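Local coordinates for mitogen-activated protein kinase kinase kinase 15 (PDB 6V0M), which phosphorylates MAP kinase kinases as an apoptosis signal-regulating kinase and carries a sterile alpha-motif domain that probably mediates association with related kinases, at residues D33-I38 / S61-A66; A18-K23 / L46-G51. One frame throughout, in Å; residues are numbered along the deposited sequence.

Contact 1: D33-I38 / S61-A66; sequences DILNEI and SQYRRA
The guanidinium of Arg64 lies with one face under the backbone carbonyl of Asn36, whose O stands 3.5 Å above its plane and offset to the rim, while the carbonyls of Leu35 and Ile38 meet its edge. Tyr63 is met at its ring edge: Asn36 OD1 lies in the ring plane, 3.6 Å from Tyr63 CE2, with amide and ring planes 73° apart, and Leu35 CB packs 3.9 Å from the same Tyr63 CE2. The other end of that amide, Asn36 ND2, is hydrogen-bonded to Ser32 O. Three hydrogen bonds and a weak one hold the arginine. Arg64 NE donates to Leu35 O at 2.7 Å and almost straight (173°), although the donor sits above the carbonyl plane. NH2 and NH1 converge end-on on Ile38 O: Arg64 NH2 comes to 2.8 Å on a lone pair, Arg64 NH1 to 3.1 Å in a more bent bond (140°). A weak bond joins Arg64 NH2 to Ile34 O. The chain of Arg64, extended from CG to NE, carries these donors from helix 50-70 to the backbone of 33-38, and bonds at both ends of the guanidinium fix its rotation. With an alanine in place of Arg64, the carbonyls of Leu35 and Ile38 would probably lose their side-chain donors, and Asn36 O the flat group it rests on. The segment makes a wider pi-type turn at 33-37, where Asp33 O accepts from both Glu37 N and Ile38 N. Helix 31-37 thus meets the long C-terminal helix 50-70 of the SAM bundle, the local axes 9.2 Å apart; Trp10 of helix 4-13 touches Leu35, and Trp57 touches Arg64.

Contact 2: A18-K23 / L46-G51; sequences AKTIEK and LRLRGG
Lys23 reaches Leu46 through a bend at chi3 (69°) in its otherwise stretched chain, which brings NZ against the backbone of the facing turn. Lys23 NZ donates to Leu46 O at 2.6 Å, close to the extension of the carbonyl bond (C=O...NZ angle 168°). Thr20 turns its methyl anti to the backbone N, and Thr20 CG2 meets Leu48 CD2 at 3.6 Å, the two side chains roughly perpendicular to each other. The same torsion (chi1 -61°) sets Thr20 OG1 beside its own backbone N, where its main partner is Asp17 OD1. A water extends the link, donating to Thr20 OG1 at 3.3 Å and accepting from Arg49 N at 2.8 Å, so that the backbone N of the N-cap residue is served by solvent. The acceptor of the lysine bond belongs to a helix end: Arg47, with positive phi, closes a Schellman motif, and the chain then runs through Leu48 to Arg49 before helix 50-70 starts. Lys23 therefore ties helix 18-26 to the turn leaving helix 40-45. This is a surface contact of the SAM bundle, in which Leu46 also touches Tyr29, while Thr20 and Leu48 lean on Leu52 and Leu53 of helix 50-70.

In the fold
From the N terminus, helix 4-13 leads into helix 18-26, the first side of contact 2, and the chain then passes through helix 31-37, the first side of contact 1. Helix 40-45 and the following turn return to complete contact 2, closing a loop with 22 residues between its segments. Contact 1 closes later, within helix 50-70, again over 22 residues. The two loops therefore cross rather than nest. Their centres lie about 18 Å apart on opposite sides of the chain's centre, and they do not touch. Contact 2 ties helix 18-26 to the turn between helix 40-45 and helix 50-70; the long helix begins right after it and carries contact 1, which holds helix 31-37.

Contact 1: D33-I38 / S61-A66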
loop_
_atom_site.group_PDB
_atom_site.type_symbol
_atom_site.label_atom_id
_atom_site.label_comp_id
_atom_site.label_asym_id
_atom_site.label_seq_id
_atom_site.Cartn_x
_atom_site.Cartn_y
_atom_site.Cartn_z
ATOM N N ASP A 33 -5.690 5.647 1.661
ATOM C CA ASP A 33 -6.415 4.385 1.668
ATOM C C ASP A 33 -5.495 3.238 2.130
ATOM O O ASP A 33 -5.972 2.328 2.866
ATOM C CB ASP A 33 -7.040 4.010 0.283
ATOM C CG ASP A 33 -8.040 4.985 -0.247
ATOM O OD1 ASP A 33 -8.824 5.592 0.524
ATOM O OD2 ASP A 33 -8.146 5.087 -1.517
ATOM N N ILE A 34 -4.250 3.189 1.594
ATOM C CA ILE A 34 -3.324 2.096 1.843
ATOM C C ILE A 34 -2.925 2.134 3.328
ATOM O O ILE A 34 -3.010 1.142 3.980
ATOM C CB ILE A 34 -2.092 2.124 0.943
ATOM C CG1 ILE A 34 -2.473 1.942 -0.579
ATOM C CG2 ILE A 34 -1.132 1.051 1.269
ATOM C CD1 ILE A 34 -3.364 0.789 -0.845
ATOM N N LEU A 35 -2.573 3.326 3.802
ATOM C CA LEU A 35 -2.127 3.458 5.226
ATOM C C LEU A 35 -3.222 3.170 6.246
ATOM O O LEU A 35 -2.958 2.640 7.326
ATOM C CB LEU A 35 -1.562 4.847 5.429
ATOM C CG LEU A 35 -0.284 5.164 4.659
ATOM C CD1 LEU A 35 0.008 6.659 4.863
ATOM C CD2 LEU A 35 0.884 4.248 4.947
ATOM N N ASN A 36 -4.446 3.615 5.947
ATOM C CA ASN A 36 -5.562 3.659 6.919
ATOM C C ASN A 36 -6.725 2.642 6.726
ATOM O O ASN A 36 -7.323 2.194 7.672
ATOM C CB ASN A 36 -6.118 5.066 6.967
ATOM C CG ASN A 36 -5.065 6.057 7.418
ATOM O OD1 ASN A 36 -4.623 5.970 8.551
ATOM N ND2 ASN A 36 -4.574 6.915 6.521
ATOM N N GLU A 37 -7.054 2.300 5.472
ATOM C CA GLU A 37 -8.317 1.620 5.162
ATOM C C GLU A 37 -8.199 0.205 4.674
ATOM O O GLU A 37 -9.031 -0.607 4.985
ATOM C CB GLU A 37 -9.070 2.398 4.053
ATOM C CG GLU A 37 -9.197 3.892 4.276
ATOM C CD GLU A 37 -10.215 4.198 5.336
ATOM O OE1 GLU A 37 -11.359 3.754 5.158
ATOM O OE2 GLU A 37 -9.922 4.922 6.294
ATOM N N ILE A 38 -7.183 -0.092 3.857
ATOM C CA ILE A 38 -7.123 -1.432 3.267
ATOM C C ILE A 38 -6.891 -2.543 4.270
ATOM O O ILE A 38 -6.364 -2.340 5.389
ATOM C CB ILE A 38 -6.077 -1.574 2.163
ATOM C CG1 ILE A 38 -4.684 -1.372 2.739
ATOM C CG2 ILE A 38 -6.488 -0.660 1.000
ATOM C CD1 ILE A 38 -3.558 -1.874 1.947
ATOM N N SER A 61 1.069 -1.858 8.865
ATOM C CA SER A 61 0.806 -2.264 10.225
ATOM C C SER A 61 1.618 -1.448 11.252
ATOM O O SER A 61 1.070 -1.069 12.298
ATOM C CB SER A 61 1.077 -3.753 10.443
ATOM O OG SER A 61 0.295 -4.493 9.543
ATOM N N GLN A 62 2.887 -1.200 10.948
ATOM C CA GLN A 62 3.732 -0.353 11.822
ATOM C C GLN A 62 3.226 1.081 11.921
ATOM O O GLN A 62 3.247 1.695 13.025
ATOM C CB GLN A 62 5.163 -0.305 11.304
ATOM C CG GLN A 62 5.884 -1.632 11.365
ATOM C CD GLN A 62 7.285 -1.505 10.802
ATOM O OE1 GLN A 62 8.069 -0.643 11.243
ATOM N NE2 GLN A 62 7.614 -2.360 9.836
ATOM N N TYR A 63 2.750 1.629 10.787
ATOM C CA TYR A 63 2.158 2.952 10.762
ATOM C C TYR A 63 0.924 2.967 11.656
ATOM O O TYR A 63 0.803 3.864 12.511
ATOM C CB TYR A 63 1.786 3.431 9.335
ATOM C CG TYR A 63 1.037 4.701 9.349
ATOM C CD1 TYR A 63 1.681 5.937 9.699
ATOM C CD2 TYR A 63 -0.326 4.706 9.168
ATOM C CE1 TYR A 63 0.954 7.085 9.769
ATOM C CE2 TYR A 63 -1.057 5.871 9.164
ATOM C CZ TYR A 63 -0.409 7.059 9.491
ATOM O OH TYR A 63 -1.080 8.269 9.535
ATOM N N ARG A 64 0.067 1.961 11.504
ATOM C CA ARG A 64 -1.189 1.921 12.264
ATOM C C ARG A 64 -0.964 1.713 13.764
ATOM O O ARG A 64 -1.646 2.324 14.634
ATOM C CB ARG A 64 -2.158 0.868 11.732
ATOM C CG ARG A 64 -2.568 1.131 10.259
ATOM C CD ARG A 64 -3.537 0.096 9.808
ATOM N NE ARG A 64 -3.900 0.339 8.393
ATOM C CZ ARG A 64 -4.697 -0.426 7.658
ATOM N NH1 ARG A 64 -5.221 -1.541 8.118
ATOM N NH2 ARG A 64 -4.923 -0.089 6.374
ATOM N N ARG A 65 0.016 0.869 14.077
ATOM C CA ARG A 65 0.396 0.650 15.504
ATOM C C ARG A 65 0.935 1.905 16.148
ATOM O O ARG A 65 0.615 2.204 17.309
ATOM C CB ARG A 65 1.354 -0.509 15.658
ATOM C CG ARG A 65 0.644 -1.871 15.506
ATOM C CD ARG A 65 1.476 -3.082 15.956
ATOM N NE ARG A 65 1.995 -3.751 14.761
ATOM C CZ ARG A 65 3.216 -3.595 14.249
ATOM N NH1 ARG A 65 4.153 -2.879 14.898
ATOM N NH2 ARG A 65 3.530 -4.239 13.124
ATOM N N ALA A 66 1.778 2.636 15.421
ATOM C CA ALA A 66 2.348 3.874 15.913
ATOM C C ALA A 66 1.275 4.925 16.145
ATOM O O ALA A 66 1.318 5.624 17.192
ATOM C CB ALA A 66 3.392 4.407 14.952
#

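Contact 2: A18-K23 / L46-G51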
loop_
_atom_site.group_PDB
_atom_site.type_symbol
_atom_site.label_atom_id
_atom_site.label_comp_id
_atom_site.label_asym_id
_atom_site.label_seq_id
_atom_site.Cartn_x
_atom_site.Cartn_y
_atom_site.Cartn_z
ATOM N N ALA A 18 6.616 -2.080 -11.574
ATOM C CA ALA A 18 5.786 -1.166 -12.360
ATOM C C ALA A 18 4.389 -1.718 -12.631
ATOM O O ALA A 18 3.435 -0.966 -12.606
ATOM C CB ALA A 18 6.477 -0.863 -13.681
ATOM N N LYS A 19 4.274 -3.034 -12.902
ATOM C CA LYS A 19 2.967 -3.618 -13.183
ATOM C C LYS A 19 2.076 -3.616 -11.974
ATOM O O LYS A 19 0.878 -3.364 -12.063
ATOM C CB LYS A 19 3.066 -5.055 -13.769
ATOM C CG LYS A 19 3.861 -5.179 -15.051
ATOM C CD LYS A 19 3.034 -5.608 -16.275
ATOM C CE LYS A 19 2.211 -4.467 -16.857
ATOM N NZ LYS A 19 0.964 -4.948 -17.515
ATOM N N THR A 20 2.646 -3.874 -10.790
ATOM C CA THR A 20 1.903 -3.825 -9.582
ATOM C C THR A 20 1.427 -2.424 -9.242
ATOM O O THR A 20 0.274 -2.247 -8.779
ATOM C CB THR A 20 2.660 -4.414 -8.387
ATOM O OG1 THR A 20 2.919 -5.780 -8.708
ATOM C CG2 THR A 20 1.796 -4.312 -7.113
ATOM N N ILE A 21 2.317 -1.452 -9.462
ATOM C CA ILE A 21 2.021 -0.063 -9.238
ATOM C C ILE A 21 0.818 0.321 -10.157
ATOM O O ILE A 21 -0.127 1.006 -9.710
ATOM C CB ILE A 21 3.258 0.820 -9.447
ATOM C CG1 ILE A 21 4.249 0.633 -8.266
ATOM C CG2 ILE A 21 2.909 2.302 -9.660
ATOM C CD1 ILE A 21 5.571 1.279 -8.533
ATOM N N GLU A 22 0.850 -0.129 -11.395
ATOM C CA GLU A 22 -0.260 0.165 -12.332
ATOM C C GLU A 22 -1.593 -0.363 -11.865
ATOM O O GLU A 22 -2.605 0.345 -11.902
ATOM C CB GLU A 22 0.042 -0.356 -13.735
ATOM C CG GLU A 22 1.085 0.463 -14.445
ATOM C CD GLU A 22 1.533 -0.132 -15.773
ATOM O OE1 GLU A 22 0.873 -1.094 -16.234
ATOM O OE2 GLU A 22 2.520 0.393 -16.360
ATOM N N LYS A 23 -1.584 -1.607 -11.364
ATOM C CA LYS A 23 -2.759 -2.228 -10.826
ATOM C C LYS A 23 -3.366 -1.446 -9.662
ATOM O O LYS A 23 -4.613 -1.183 -9.637
ATOM C CB LYS A 23 -2.441 -3.675 -10.394
ATOM C CG LYS A 23 -2.474 -4.630 -11.546
ATOM C CD LYS A 23 -1.879 -5.995 -11.180
ATOM C CE LYS A 23 -2.714 -6.787 -10.193
ATOM N NZ LYS A 23 -1.867 -7.886 -9.612
ATOM N N LEU A 46 -6.057 -8.159 -5.104
ATOM C CA LEU A 46 -5.230 -7.546 -6.133
ATOM C C LEU A 46 -4.220 -8.506 -6.712
ATOM O O LEU A 46 -3.551 -8.160 -7.660
ATOM C CB LEU A 46 -4.479 -6.342 -5.561
ATOM C CG LEU A 46 -5.313 -5.119 -5.244
ATOM C CD1 LEU A 46 -4.561 -4.287 -4.213
ATOM C CD2 LEU A 46 -5.535 -4.400 -6.566
ATOM N N ARG A 47 -4.133 -9.703 -6.130
ATOM C CA ARG A 47 -3.142 -10.720 -6.498
ATOM C C ARG A 47 -1.687 -10.249 -6.391
ATOM O O ARG A 47 -0.831 -10.634 -7.222
ATOM C CB ARG A 47 -3.416 -11.287 -7.885
ATOM C CG ARG A 47 -4.805 -11.897 -7.946
ATOM C CD ARG A 47 -5.032 -12.367 -9.339
ATOM N NE ARG A 47 -6.290 -13.083 -9.477
ATOM C CZ ARG A 47 -7.381 -12.608 -10.078
ATOM N NH1 ARG A 47 -7.407 -11.372 -10.573
ATOM N NH2 ARG A 47 -8.464 -13.372 -10.181
ATOM N N LEU A 48 -1.390 -9.540 -5.301
ATOM C CA LEU A 48 -0.026 -9.195 -4.969
ATOM C C LEU A 48 0.750 -10.434 -4.637
ATOM O O LEU A 48 0.249 -11.354 -3.981
ATOM C CB LEU A 48 0.098 -8.169 -3.850
ATOM C CG LEU A 48 -0.538 -6.788 -3.802
ATOM C CD1 LEU A 48 0.237 -5.952 -2.789
ATOM C CD2 LEU A 48 -0.562 -6.160 -5.149
ATOM N N ARG A 49 1.986 -10.498 -5.144
ATOM C CA ARG A 49 2.924 -11.543 -4.788
ATOM C C ARG A 49 3.344 -11.398 -3.310
ATOM O O ARG A 49 3.315 -10.278 -2.742
ATOM C CB ARG A 49 4.156 -11.444 -5.680
ATOM C CG ARG A 49 3.920 -11.655 -7.170
ATOM C CD ARG A 49 5.255 -11.557 -7.901
ATOM N NE ARG A 49 5.123 -11.389 -9.347
ATOM C CZ ARG A 49 5.178 -10.224 -10.008
ATOM N NH1 ARG A 49 5.324 -9.056 -9.381
ATOM N NH2 ARG A 49 5.054 -10.222 -11.333
ATOM N N GLY A 50 3.662 -12.534 -2.705
ATOM C CA GLY A 50 3.891 -12.661 -1.253
ATOM C C GLY A 50 4.896 -11.679 -0.675
ATOM O O GLY A 50 4.681 -11.109 0.401
ATOM N N GLY A 51 6.037 -11.526 -1.350
ATOM C CA GLY A 51 7.125 -10.656 -0.893
ATOM C C GLY A 51 6.663 -9.223 -0.720
ATOM O O GLY A 51 6.805 -8.584 0.332
HETATM O O HOH W 1 2.883 -8.163 -6.497
#